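Local coordinates for protein glycoside Hydrolase Family 43_12 (Metagenome, PDB 7JVH) that probably hydrolyses arabinose- or xylose-containing plant polysaccharides or oligosaccharides, as a family 43 glycoside hydrolase, at residues A[58-63]-A[80-85]; A[94-99]-A[361-366]; A[222-227]-A[250-255]; A[303-308]-A[348-353]; A[461-466]-A[526-531]. One frame throughout, in Å; residues are numbered along the deposited sequence.

Contact 1 of 5, residues A[58-63]-A[80-85]; sequences QGCYPD and FAMFPG
Near the hub of the GH43 propeller, where Asp-63 binds a glycerol molecule, Pro-62 and Asp-63 meet the ring of Phe-80 while Cys-60 meets Met-82. The pyrrolidine ring of Pro-62 lies at the edge of the phenyl group, near its plane, with CG 4.1 Å from Phe-80 CE2. Phe-80 can reach there because its first torsion (chi1 -54°) sets CG opposite the carbonyl carbon and beside the backbone N, and this carries CZ on toward the carboxylate. Asp-63 OD2 stands 4.3 Å from Phe-80 CZ, obliquely to the ring. That oxygen has polar partners of its own: it is hydrogen-bonded to Ser-78 OG and to glycerol O3.

The loop 58-63 leads into the innermost strand, 65-69, of the first four-stranded blade, and 80-85 runs between the second and third strands of the same blade, so the contact joins the approach to the first strand with the connection between the second and third. Here strand 82-83 pairs with strand 399-400 of the C-terminal region. Met-82, present as selenomethionine, stretches out its chain to bring CE within 4.3 Å of Cys-60 CB, and also packs on Arg-437. The guanidinium group of Arg-437 in turn donates NE to Cys-60 O. The Phe-80 ring also meets that of Phe-556, the two planes inclined by about 25°.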
# COMPACT_ATOMS: atom_id res chain seq x y z
N GLN A 58 0.31 9.19 0.50
CA GLN A 58 0.59 9.04 1.91
C GLN A 58 -0.05 7.75 2.37
O GLN A 58 -1.09 7.35 1.85
CB GLN A 58 0.01 10.22 2.69
CG GLN A 58 0.59 11.58 2.31
CD GLN A 58 -0.26 12.74 2.79
OE1 GLN A 58 -1.41 12.88 2.38
NE2 GLN A 58 0.31 13.59 3.64
N GLY A 59 0.57 7.11 3.37
CA GLY A 59 0.11 5.83 3.90
C GLY A 59 0.60 4.66 3.05
O GLY A 59 1.34 4.86 2.07
N CYS A 60 0.16 3.45 3.40
CA CYS A 60 0.62 2.23 2.76
C CYS A 60 0.28 2.19 1.27
O CYS A 60 -0.85 1.84 0.87
CB CYS A 60 0.08 0.98 3.44
SG CYS A 60 0.90 -0.55 2.91
N TYR A 61 1.27 2.58 0.45
CA TYR A 61 1.21 2.49 -1.00
C TYR A 61 2.62 2.14 -1.47
O TYR A 61 3.32 2.99 -2.03
CB TYR A 61 0.74 3.80 -1.62
CG TYR A 61 -0.72 4.08 -1.33
CD1 TYR A 61 -1.72 3.54 -2.12
CD2 TYR A 61 -1.09 4.86 -0.25
CE1 TYR A 61 -3.05 3.80 -1.86
CE2 TYR A 61 -2.43 5.13 0.02
CZ TYR A 61 -3.40 4.60 -0.79
OH TYR A 61 -4.74 4.85 -0.54
N PRO A 62 3.09 0.90 -1.22
CA PRO A 62 4.46 0.50 -1.53
C PRO A 62 4.65 0.06 -2.98
O PRO A 62 3.70 -0.03 -3.77
CB PRO A 62 4.70 -0.67 -0.56
CG PRO A 62 3.45 -0.76 0.30
CD PRO A 62 2.36 -0.18 -0.53
N ASP A 63 5.92 -0.18 -3.32
CA ASP A 63 6.31 -0.75 -4.61
C ASP A 63 5.57 -0.08 -5.76
O ASP A 63 4.80 -0.70 -6.47
CB ASP A 63 6.03 -2.27 -4.60
CG ASP A 63 6.65 -2.97 -3.41
OD1 ASP A 63 7.88 -2.82 -3.18
OD2 ASP A 63 5.90 -3.69 -2.71
N PHE A 80 -0.93 -6.55 -0.46
CA PHE A 80 -0.83 -7.68 0.46
C PHE A 80 -2.22 -8.33 0.69
O PHE A 80 -2.85 -8.73 -0.29
CB PHE A 80 -0.01 -7.23 1.69
CG PHE A 80 1.31 -6.66 1.28
CD1 PHE A 80 2.39 -7.50 1.04
CD2 PHE A 80 1.46 -5.32 1.03
CE1 PHE A 80 3.60 -7.00 0.61
CE2 PHE A 80 2.69 -4.82 0.58
CZ PHE A 80 3.74 -5.67 0.37
N ALA A 81 -2.71 -8.39 1.93
CA ALA A 81 -3.99 -9.07 2.22
C ALA A 81 -5.26 -8.22 2.14
O ALA A 81 -6.35 -8.69 2.47
CB ALA A 81 -3.91 -9.77 3.57
N MSE A 82 -5.13 -6.96 1.73
CA MSE A 82 -6.27 -6.05 1.66
C MSE A 82 -7.07 -6.37 0.41
O MSE A 82 -6.51 -6.84 -0.59
CB MSE A 82 -5.79 -4.59 1.66
CG MSE A 82 -5.00 -4.19 2.90
SE MSE A 82 -4.33 -2.33 2.70
CE MSE A 82 -3.14 -1.81 4.17
N PHE A 83 -8.39 -6.16 0.47
CA PHE A 83 -9.26 -6.37 -0.68
C PHE A 83 -10.25 -5.22 -0.82
O PHE A 83 -10.88 -4.82 0.16
CB PHE A 83 -10.02 -7.68 -0.58
CG PHE A 83 -10.77 -8.03 -1.83
CD1 PHE A 83 -10.13 -8.72 -2.87
CD2 PHE A 83 -12.07 -7.62 -2.01
CE1 PHE A 83 -10.83 -9.02 -4.03
CE2 PHE A 83 -12.76 -7.91 -3.17
CZ PHE A 83 -12.15 -8.62 -4.17
N PRO A 84 -10.43 -4.63 -2.03
CA PRO A 84 -9.70 -5.03 -3.24
C PRO A 84 -8.23 -4.69 -3.17
O PRO A 84 -7.83 -3.89 -2.32
CB PRO A 84 -10.39 -4.22 -4.32
CG PRO A 84 -10.89 -3.01 -3.61
CD PRO A 84 -11.35 -3.51 -2.29
N GLY A 85 -7.43 -5.30 -4.05
CA GLY A 85 -5.99 -5.14 -4.06
C GLY A 85 -5.52 -4.33 -5.25
O GLY A 85 -6.24 -4.19 -6.23

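Contact 2 of 5, residues A[94-99]-A[361-366]; sequences LINWVQ and QKMPKG
With CG1 set opposite the carbonyl carbon and CG2 opposite the backbone N (chi1 -51°), Ile-95 turns both branches onto Met-363 and Pro-364. Met-363, modelled as selenomethionine, runs out extended as far as SE and then bends at chi3 (55°), which folds its terminal methyl back over the isoleucine. CE thereby rests 3.4 Å from Ile-95 CG2 and 3.5 Å from Ile-95 CB, a close fit around the branch point. The longer arm of Ile-95 crosses the stem of the same side chain obliquely, CD1 being 3.8 Å from Met-363 CG, and its end meets the proline, with CD1 3.6 Å from Pro-364 CD. With an alanine here in place of Ile-95, CG1, CG2 and CD1 would be gone, which would probably leave Pro-364 CD without its partner and a gap beneath the Met-363 methyl.

Asn-96 adds a lesser touch, ND2 to Met-363 CE at 4.2 Å. Its amide is committed to the main chain that follows 361-366, for OD1 accepts from Lys-370 N and ND2 donates to Glu-368 O. Both Ile-95 and Met-363 also pack on Phe-52 of strand 51-53, the partner of strand 360-362 in a two-stranded antiparallel sheet. The contact therefore sets this small sheet against the turn that joins strands 85-91 and 98-102, the outer two strands of the first propeller blade.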
# COMPACT_ATOMS: atom_id res chain seq x y z
N LEU A 94 1.01 14.19 -13.37
CA LEU A 94 1.83 13.46 -12.34
C LEU A 94 1.76 14.08 -10.94
O LEU A 94 2.51 13.62 -10.10
CB LEU A 94 3.30 13.29 -12.74
CG LEU A 94 3.59 12.63 -14.08
CD1 LEU A 94 5.05 12.78 -14.40
CD2 LEU A 94 3.22 11.16 -14.04
N ILE A 95 0.93 15.09 -10.73
CA ILE A 95 0.76 15.71 -9.39
C ILE A 95 -0.66 15.51 -8.90
O ILE A 95 -0.85 15.21 -7.74
CB ILE A 95 1.10 17.21 -9.44
CG1 ILE A 95 2.45 17.45 -10.10
CG2 ILE A 95 1.04 17.82 -8.06
CD1 ILE A 95 3.55 17.67 -9.13
N ASN A 96 -1.63 15.70 -9.78
CA ASN A 96 -3.05 15.56 -9.39
C ASN A 96 -3.53 14.18 -9.82
O ASN A 96 -3.68 13.95 -11.01
CB ASN A 96 -3.87 16.72 -9.93
CG ASN A 96 -3.23 18.05 -9.58
OD1 ASN A 96 -3.35 18.52 -8.46
ND2 ASN A 96 -2.52 18.63 -10.52
N TRP A 97 -3.80 13.33 -8.84
CA TRP A 97 -4.21 11.94 -9.12
C TRP A 97 -5.63 11.66 -8.67
O TRP A 97 -6.05 12.18 -7.64
CB TRP A 97 -3.25 11.01 -8.39
CG TRP A 97 -1.83 11.12 -8.83
CD1 TRP A 97 -0.86 11.93 -8.32
CD2 TRP A 97 -1.19 10.32 -9.83
NE1 TRP A 97 0.32 11.70 -8.95
CE2 TRP A 97 0.15 10.72 -9.88
CE3 TRP A 97 -1.63 9.31 -10.69
CZ2 TRP A 97 1.06 10.15 -10.76
CZ3 TRP A 97 -0.74 8.75 -11.56
CH2 TRP A 97 0.59 9.17 -11.59
N VAL A 98 -6.34 10.89 -9.48
CA VAL A 98 -7.66 10.35 -9.18
C VAL A 98 -7.52 8.82 -9.12
O VAL A 98 -6.99 8.21 -10.06
CB VAL A 98 -8.69 10.75 -10.28
CG1 VAL A 98 -10.06 10.16 -9.99
CG2 VAL A 98 -8.78 12.25 -10.41
N GLN A 99 -7.98 8.22 -8.02
CA GLN A 99 -8.09 6.76 -7.92
C GLN A 99 -9.27 6.33 -8.78
O GLN A 99 -10.41 6.73 -8.52
CB GLN A 99 -8.27 6.28 -6.47
CG GLN A 99 -8.34 4.76 -6.37
CD GLN A 99 -8.02 4.19 -4.98
OE1 GLN A 99 -7.97 4.90 -4.00
NE2 GLN A 99 -7.83 2.87 -4.92
N GLN A 361 8.73 19.69 -3.28
CA GLN A 361 9.36 19.54 -4.61
C GLN A 361 8.69 20.56 -5.52
O GLN A 361 7.50 20.82 -5.32
CB GLN A 361 9.00 18.18 -5.22
CG GLN A 361 9.50 17.00 -4.42
CD GLN A 361 10.97 16.84 -4.68
OE1 GLN A 361 11.41 16.92 -5.81
NE2 GLN A 361 11.74 16.64 -3.63
N LYS A 362 9.43 21.12 -6.47
CA LYS A 362 8.77 22.05 -7.40
C LYS A 362 7.92 21.21 -8.33
O LYS A 362 8.37 20.15 -8.69
CB LYS A 362 9.85 22.84 -8.14
CG LYS A 362 11.07 23.18 -7.31
CD LYS A 362 12.20 23.81 -8.09
CE LYS A 362 13.46 22.97 -8.12
NZ LYS A 362 14.62 23.66 -7.52
N MSE A 363 6.74 21.68 -8.72
CA MSE A 363 5.87 20.93 -9.67
C MSE A 363 6.36 21.18 -11.10
O MSE A 363 7.18 22.05 -11.32
CB MSE A 363 4.43 21.46 -9.62
CG MSE A 363 3.72 21.34 -8.30
SE MSE A 363 1.85 21.82 -8.43
CE MSE A 363 1.08 20.74 -9.77
N PRO A 364 5.89 20.41 -12.10
CA PRO A 364 6.26 20.69 -13.48
C PRO A 364 5.66 22.03 -13.94
O PRO A 364 4.60 22.37 -13.51
CB PRO A 364 5.60 19.55 -14.25
CG PRO A 364 5.43 18.47 -13.23
CD PRO A 364 5.11 19.20 -11.95
N LYS A 365 6.34 22.72 -14.85
CA LYS A 365 5.91 24.04 -15.38
C LYS A 365 4.45 24.00 -15.84
O LYS A 365 4.07 23.06 -16.53
CB LYS A 365 6.82 24.49 -16.52
CG LYS A 365 6.45 25.80 -17.20
CD LYS A 365 5.91 25.64 -18.61
CE LYS A 365 4.56 26.29 -18.82
NZ LYS A 365 3.78 25.60 -19.86
N GLY A 366 3.68 25.02 -15.47
CA GLY A 366 2.28 25.16 -15.82
C GLY A 366 1.29 24.44 -14.91
O GLY A 366 0.12 24.83 -14.88

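Contact 3 of 5, residues A[222-227]-A[250-255]; sequences KVIVNG and YYLMCA
Leu-252 touches both Ile-224 and Val-225 with one methyl, CD2, and the two contacts are unequal. The tight side is Val-225, whose CG2 comes to 3.4 Å from Leu-252 CD2. Leu-252 gets there with CG opposite its own backbone N (chi1 169°), so that the branched end projects across to the other strand. Pro-241 and Ile-243 of strand 239-246 also pack against this leucine.

On the looser side, Ile-224 CD1 lies 4.1 Å from Leu-252 CD2. This isoleucine is partly exposed and takes further cover from Ile-204, Ile-206 and Tyr-277. Beyond it the strand runs out to solvent at Val-223 and Lys-222, the extended lysine giving NZ to Tyr-274 O. Two consecutive residues can reach one leucine because Ile-224 and Val-225 together face Ile-204 in a classic beta bulge, which brings both side chains to the same side of the strand instead of to opposite ones.

The bulged strand 215-226 is the outermost of the third blade, and strand 249-255 is the second strand of the fourth: such apolar packing between the faces of successive blades is characteristic of the beta-propeller.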
# COMPACT_ATOMS: atom_id res chain seq x y z
N LYS A 222 17.66 -16.64 -18.65
CA LYS A 222 19.06 -16.34 -18.43
C LYS A 222 19.19 -15.40 -17.25
O LYS A 222 18.42 -14.44 -17.11
CB LYS A 222 19.65 -15.65 -19.66
CG LYS A 222 21.16 -15.48 -19.60
CD LYS A 222 21.66 -14.36 -20.48
CE LYS A 222 23.18 -14.28 -20.37
NZ LYS A 222 23.70 -13.03 -21.03
N VAL A 223 20.18 -15.67 -16.39
CA VAL A 223 20.53 -14.77 -15.30
C VAL A 223 21.34 -13.61 -15.89
O VAL A 223 22.41 -13.83 -16.44
CB VAL A 223 21.33 -15.46 -14.18
CG1 VAL A 223 21.71 -14.44 -13.12
CG2 VAL A 223 20.54 -16.61 -13.57
N ILE A 224 20.80 -12.39 -15.77
CA ILE A 224 21.45 -11.18 -16.29
C ILE A 224 22.13 -10.31 -15.22
O ILE A 224 23.02 -9.55 -15.53
CB ILE A 224 20.48 -10.31 -17.13
CG1 ILE A 224 19.14 -10.12 -16.43
CG2 ILE A 224 20.27 -10.96 -18.50
CD1 ILE A 224 18.27 -9.12 -17.15
N VAL A 225 21.70 -10.46 -13.96
CA VAL A 225 22.44 -9.94 -12.82
C VAL A 225 22.49 -10.99 -11.73
O VAL A 225 21.47 -11.55 -11.38
CB VAL A 225 21.83 -8.65 -12.23
CG1 VAL A 225 22.63 -8.20 -11.01
CG2 VAL A 225 21.82 -7.54 -13.28
N ASN A 226 23.69 -11.22 -11.19
CA ASN A 226 23.89 -12.11 -10.06
C ASN A 226 24.32 -11.35 -8.80
O ASN A 226 25.45 -10.86 -8.72
CB ASN A 226 24.89 -13.21 -10.40
CG ASN A 226 24.90 -14.32 -9.37
OD1 ASN A 226 23.93 -14.50 -8.60
ND2 ASN A 226 25.99 -15.08 -9.34
N GLY A 227 23.41 -11.26 -7.82
CA GLY A 227 23.69 -10.62 -6.55
C GLY A 227 23.33 -9.13 -6.52
O GLY A 227 22.49 -8.70 -5.71
N TYR A 250 19.73 -0.87 -23.93
CA TYR A 250 18.85 -1.47 -22.92
C TYR A 250 19.31 -1.08 -21.53
O TYR A 250 20.51 -1.00 -21.27
CB TYR A 250 18.79 -3.01 -23.06
CG TYR A 250 18.19 -3.46 -24.37
CD1 TYR A 250 16.83 -3.66 -24.49
CD2 TYR A 250 18.98 -3.62 -25.50
CE1 TYR A 250 16.26 -4.05 -25.69
CE2 TYR A 250 18.43 -3.97 -26.72
CZ TYR A 250 17.07 -4.20 -26.80
OH TYR A 250 16.50 -4.58 -27.99
N TYR A 251 18.35 -0.84 -20.64
CA TYR A 251 18.60 -0.40 -19.27
C TYR A 251 17.84 -1.29 -18.33
O TYR A 251 16.66 -1.54 -18.53
CB TYR A 251 18.16 1.05 -19.11
CG TYR A 251 19.09 2.01 -19.82
CD1 TYR A 251 20.19 2.54 -19.16
CD2 TYR A 251 18.88 2.37 -21.15
CE1 TYR A 251 21.05 3.42 -19.79
CE2 TYR A 251 19.74 3.24 -21.80
CZ TYR A 251 20.83 3.76 -21.11
OH TYR A 251 21.70 4.62 -21.74
N LEU A 252 18.53 -1.77 -17.30
CA LEU A 252 17.94 -2.55 -16.22
C LEU A 252 18.10 -1.74 -14.94
O LEU A 252 19.22 -1.45 -14.53
CB LEU A 252 18.63 -3.92 -16.07
CG LEU A 252 18.28 -4.74 -14.81
CD1 LEU A 252 16.83 -5.19 -14.84
CD2 LEU A 252 19.22 -5.93 -14.69
N MSE A 253 16.97 -1.38 -14.34
CA MSE A 253 16.96 -0.67 -13.06
C MSE A 253 16.38 -1.60 -11.99
O MSE A 253 15.31 -2.18 -12.19
CB MSE A 253 16.16 0.63 -13.15
CG MSE A 253 16.40 1.56 -11.99
SE MSE A 253 15.40 3.24 -12.13
CE MSE A 253 16.49 4.29 -13.31
N CYS A 254 17.09 -1.72 -10.87
CA CYS A 254 16.69 -2.61 -9.79
C CYS A 254 16.81 -1.94 -8.45
O CYS A 254 17.63 -1.04 -8.27
CB CYS A 254 17.60 -3.86 -9.78
SG CYS A 254 17.66 -4.77 -11.34
N ALA A 255 15.99 -2.38 -7.50
CA ALA A 255 16.18 -2.10 -6.09
C ALA A 255 17.27 -3.04 -5.57
O ALA A 255 17.36 -4.19 -6.03
CB ALA A 255 14.88 -2.29 -5.31

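Contact 4 of 5, residues A[303-308]-A[348-353]; sequences GHADLV and PVFENG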
# COMPACT_ATOMS: atom_id res chain seq x y z
N GLY A 303 13.84 3.21 -2.23
CA GLY A 303 14.14 2.37 -3.35
C GLY A 303 12.88 1.85 -4.02
O GLY A 303 11.78 2.36 -3.77
N HIS A 304 13.06 0.81 -4.85
CA HIS A 304 11.99 0.19 -5.62
C HIS A 304 11.28 1.20 -6.51
O HIS A 304 10.08 1.47 -6.37
CB HIS A 304 10.97 -0.56 -4.75
CG HIS A 304 10.34 -1.71 -5.45
ND1 HIS A 304 10.59 -3.02 -5.08
CD2 HIS A 304 9.53 -1.78 -6.54
CE1 HIS A 304 9.94 -3.84 -5.88
NE2 HIS A 304 9.29 -3.12 -6.78
N ALA A 305 12.05 1.76 -7.45
CA ALA A 305 11.59 2.84 -8.30
C ALA A 305 11.09 2.33 -9.63
O ALA A 305 11.31 1.17 -9.99
CB ALA A 305 12.71 3.83 -8.52
N ASP A 306 10.41 3.21 -10.36
CA ASP A 306 10.02 2.97 -11.73
C ASP A 306 9.96 4.32 -12.44
O ASP A 306 9.48 5.31 -11.85
CB ASP A 306 8.67 2.27 -11.75
CG ASP A 306 8.25 1.77 -13.12
OD1 ASP A 306 9.07 1.69 -14.06
OD2 ASP A 306 7.06 1.44 -13.26
N LEU A 307 10.47 4.37 -13.68
CA LEU A 307 10.56 5.61 -14.46
C LEU A 307 9.44 5.74 -15.49
O LEU A 307 8.93 4.75 -16.01
CB LEU A 307 11.89 5.67 -15.20
CG LEU A 307 13.17 5.46 -14.41
CD1 LEU A 307 14.36 5.71 -15.33
CD2 LEU A 307 13.23 6.35 -13.17
N VAL A 308 9.07 6.99 -15.79
CA VAL A 308 8.15 7.31 -16.87
C VAL A 308 8.55 8.63 -17.53
O VAL A 308 8.97 9.57 -16.86
CB VAL A 308 6.70 7.37 -16.36
CG1 VAL A 308 6.47 8.59 -15.48
CG2 VAL A 308 5.73 7.34 -17.53
N PRO A 348 20.23 7.59 -16.12
CA PRO A 348 19.24 8.37 -15.37
C PRO A 348 19.76 8.82 -14.01
O PRO A 348 20.33 8.01 -13.28
CB PRO A 348 18.10 7.36 -15.17
CG PRO A 348 18.79 6.04 -15.14
CD PRO A 348 19.94 6.15 -16.11
N VAL A 349 19.54 10.10 -13.70
CA VAL A 349 19.89 10.70 -12.42
C VAL A 349 18.58 11.10 -11.77
O VAL A 349 17.79 11.82 -12.37
CB VAL A 349 20.72 11.99 -12.63
CG1 VAL A 349 20.85 12.79 -11.33
CG2 VAL A 349 22.09 11.66 -13.21
N PHE A 350 18.42 10.69 -10.51
CA PHE A 350 17.27 11.08 -9.67
C PHE A 350 17.65 12.43 -9.07
O PHE A 350 18.58 12.45 -8.30
CB PHE A 350 17.05 10.06 -8.55
CG PHE A 350 16.15 8.91 -8.91
CD1 PHE A 350 16.62 7.83 -9.62
CD2 PHE A 350 14.82 8.92 -8.55
CE1 PHE A 350 15.78 6.79 -9.97
CE2 PHE A 350 13.98 7.88 -8.90
CZ PHE A 350 14.47 6.82 -9.61
N GLU A 351 16.97 13.51 -9.47
CA GLU A 351 17.36 14.85 -8.97
C GLU A 351 17.26 14.89 -7.44
O GLU A 351 16.17 14.74 -6.92
CB GLU A 351 16.60 15.93 -9.74
CG GLU A 351 17.19 16.18 -11.12
CD GLU A 351 16.46 17.15 -12.02
OE1 GLU A 351 15.51 17.77 -11.57
OE2 GLU A 351 16.87 17.29 -13.17
N ASN A 352 18.41 15.03 -6.79
CA ASN A 352 18.59 15.04 -5.32
C ASN A 352 18.19 13.69 -4.72
O ASN A 352 17.75 13.68 -3.59
CB ASN A 352 17.87 16.20 -4.62
CG ASN A 352 18.07 17.53 -5.30
OD1 ASN A 352 19.13 18.11 -5.21
ND2 ASN A 352 17.04 18.02 -5.95
N GLY A 353 18.38 12.59 -5.44
CA GLY A 353 18.01 11.26 -4.93
C GLY A 353 19.07 10.72 -4.00
O GLY A 353 18.88 9.66 -3.48
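Leu-307 reaches across to Pro-348 and Phe-350 through its two methyls, one for each partner. From CB the chain leaves with CG beside the backbone N and opposite the carbonyl carbon (chi1 -52°), a course that aims the fork at the segment 348-353. One prong, CD1, approaches Pro-348 CB at 4.1 Å, the leucine and the proline ring crossing at about a right angle. The same methyl also packs against Met-253 of strand 249-255, in the preceding blade. The other prong, CD2, reaches the far end of the phenyl group, 3.8 Å from Phe-350 CZ and 4.1 Å from Phe-350 CE1, in an oblique approach.

CZ has a second neighbour in Ala-305, whose CB is 3.6 Å away, so the end of the ring lies against two residues that project from the same side of strand 300-308. Asp-306, between them, points the other way and binds Tyr-244 OH and Ser-65 OG. From Phe-350 onward the chain reverses in a type II beta turn, in which Gly-353 N donates to Phe-350 O at 2.9 Å.

Strands 300-308 and 349-350 are the two outermost strands of one four-stranded sheet, and Val-341 of its third strand lies against both Leu-307 and Pro-348. The contact thus spans one face of a twisted antiparallel blade, the fifth of the GH43 propeller.

Contact 5 of 5, residues A[461-466]-A[526-531]; sequences LICYQN and YQFSYT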
# COMPACT_ATOMS: atom_id res chain seq x y z
N LEU A 461 -14.81 0.91 16.67
CA LEU A 461 -13.75 1.61 15.98
C LEU A 461 -12.46 0.85 16.20
O LEU A 461 -12.17 0.44 17.33
CB LEU A 461 -13.64 3.04 16.55
CG LEU A 461 -12.42 3.88 16.17
CD1 LEU A 461 -12.50 4.33 14.72
CD2 LEU A 461 -12.34 5.06 17.12
N ILE A 462 -11.67 0.70 15.14
CA ILE A 462 -10.50 -0.17 15.12
C ILE A 462 -9.25 0.53 14.57
O ILE A 462 -9.32 1.19 13.53
CB ILE A 462 -10.74 -1.42 14.23
CG1 ILE A 462 -12.05 -2.10 14.60
CG2 ILE A 462 -9.57 -2.38 14.35
CD1 ILE A 462 -12.41 -3.26 13.71
N CYS A 463 -8.13 0.36 15.27
CA CYS A 463 -6.79 0.64 14.78
C CYS A 463 -6.06 -0.73 14.64
O CYS A 463 -5.89 -1.46 15.62
CB CYS A 463 -6.05 1.58 15.73
SG CYS A 463 -6.92 3.15 16.07
N TYR A 464 -5.65 -1.05 13.40
CA TYR A 464 -5.25 -2.40 12.99
C TYR A 464 -3.92 -2.39 12.24
O TYR A 464 -3.80 -1.76 11.19
CB TYR A 464 -6.32 -2.95 12.05
CG TYR A 464 -6.22 -4.42 11.70
CD1 TYR A 464 -5.44 -4.86 10.62
CD2 TYR A 464 -6.97 -5.37 12.40
CE1 TYR A 464 -5.37 -6.21 10.30
CE2 TYR A 464 -6.93 -6.71 12.05
CZ TYR A 464 -6.12 -7.12 11.00
OH TYR A 464 -6.01 -8.45 10.63
N GLN A 465 -2.93 -3.12 12.76
CA GLN A 465 -1.70 -3.44 12.05
C GLN A 465 -1.81 -4.87 11.49
O GLN A 465 -1.72 -5.08 10.27
CB GLN A 465 -0.49 -3.29 12.97
CG GLN A 465 0.86 -3.77 12.45
CD GLN A 465 1.19 -3.28 11.04
OE1 GLN A 465 1.40 -4.10 10.16
NE2 GLN A 465 1.23 -1.96 10.81
N ASN A 466 -2.04 -5.83 12.38
CA ASN A 466 -2.44 -7.18 12.00
C ASN A 466 -3.40 -7.79 13.03
O ASN A 466 -3.71 -7.18 14.07
CB ASN A 466 -1.21 -8.09 11.71
CG ASN A 466 -0.41 -8.43 12.93
OD1 ASN A 466 -0.94 -8.85 13.96
ND2 ASN A 466 0.90 -8.27 12.82
N TYR A 526 -1.85 6.21 21.26
CA TYR A 526 -3.22 6.32 20.76
C TYR A 526 -4.10 6.48 22.00
O TYR A 526 -3.90 5.79 23.00
CB TYR A 526 -3.63 5.04 20.03
CG TYR A 526 -3.04 4.84 18.66
CD1 TYR A 526 -1.75 4.34 18.49
CD2 TYR A 526 -3.78 5.13 17.51
CE1 TYR A 526 -1.21 4.14 17.23
CE2 TYR A 526 -3.24 4.95 16.24
CZ TYR A 526 -1.95 4.44 16.11
OH TYR A 526 -1.40 4.23 14.87
N GLN A 527 -5.05 7.42 21.93
CA GLN A 527 -5.98 7.71 23.02
C GLN A 527 -7.38 7.62 22.43
O GLN A 527 -7.72 8.36 21.50
CB GLN A 527 -5.75 9.08 23.61
CG GLN A 527 -6.84 9.54 24.60
CD GLN A 527 -6.90 8.67 25.86
OE1 GLN A 527 -5.95 8.67 26.61
NE2 GLN A 527 -8.02 7.94 26.09
N PHE A 528 -8.19 6.72 22.99
CA PHE A 528 -9.55 6.50 22.58
C PHE A 528 -10.51 7.37 23.42
O PHE A 528 -10.16 7.83 24.51
CB PHE A 528 -9.89 5.00 22.70
CG PHE A 528 -9.37 4.17 21.55
CD1 PHE A 528 -8.05 3.72 21.54
CD2 PHE A 528 -10.18 3.85 20.48
CE1 PHE A 528 -7.58 2.94 20.49
CE2 PHE A 528 -9.70 3.07 19.42
CZ PHE A 528 -8.40 2.62 19.43
N SER A 529 -11.70 7.60 22.87
CA SER A 529 -12.73 8.38 23.53
C SER A 529 -14.06 8.05 22.92
O SER A 529 -14.13 7.48 21.81
CB SER A 529 -12.46 9.89 23.37
OG SER A 529 -12.67 10.33 22.03
N TYR A 530 -15.12 8.43 23.64
CA TYR A 530 -16.50 8.32 23.18
C TYR A 530 -17.22 9.60 23.53
O TYR A 530 -16.88 10.27 24.51
CB TYR A 530 -17.19 7.11 23.81
CG TYR A 530 -17.38 7.17 25.31
CD1 TYR A 530 -16.30 7.03 26.18
CD2 TYR A 530 -18.65 7.34 25.87
CE1 TYR A 530 -16.48 7.07 27.54
CE2 TYR A 530 -18.85 7.36 27.24
CZ TYR A 530 -17.76 7.23 28.07
OH TYR A 530 -17.93 7.28 29.43
N THR A 531 -18.22 9.96 22.71
CA THR A 531 -18.97 11.19 22.87
C THR A 531 -20.45 10.85 22.79
O THR A 531 -20.95 10.46 21.72
CB THR A 531 -18.62 12.23 21.80
OG1 THR A 531 -17.20 12.48 21.82
CG2 THR A 531 -19.43 13.54 22.04
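Sulfur-aromatic contacts come first: Cys-463 SG lies beside both the Tyr-526 and the Phe-528 ring, 3.7 Å from Phe-528 CZ and 4.0 Å from Tyr-526 CD2. Measured from the ring normals, the sulfur is 52° off for the tyrosine and 59° off for the phenylalanine, an oblique position in both cases. Its placement follows from chi1 of -55°, which holds SG opposite the carbonyl carbon.

Purely apolar packing adds Leu-461, whose CD2 lies 4.0 Å from Phe-528 CE2, on the same side of the ring plane as the sulfur but at a neighbouring rim atom. Replacing Phe-528 by an alanine would probably open a gap between the strands and leave Leu-461 CD2 and the Cys-463 sulfur without the ring they share.

Polar groups bond away from this interface. Tyr-526 OH is hydrogen-bonded to Gln-438 and Asn-331, and Gln-527 NE2 donates to Phe-528 O at 2.7 Å, nearly straight and onto a lone pair in the carbonyl plane.

Strands 461-464 and 526-531 run almost antiparallel with axes 10.1 Å apart, and belong to different sheets. This side-chain packing between two facing sheets is characteristic of beta-sandwiches, here the concanavalin A-like C-terminal domain.

Overall arrangement
From the N terminus, contact 1 closes a short loop within the first blade, and its Asp-63 later meets His-304 of contact 4 near the propeller centre. Contact 2 then opens at 94-99 and closes only at 361-366, spanning the last strand of the first blade and the other four blades. Nested inside it, in series, are contact 3, which joins the third blade to the fourth, and contact 4, which joins the first and last strands of the fifth; Met-253 of the fourth blade packs on Leu-307 and Pro-348, so these two form continuous packing. Contact 5 follows separately in the C-terminal sandwich, its centre about 44 Å from that of contact 3. None of the five cross along the chain.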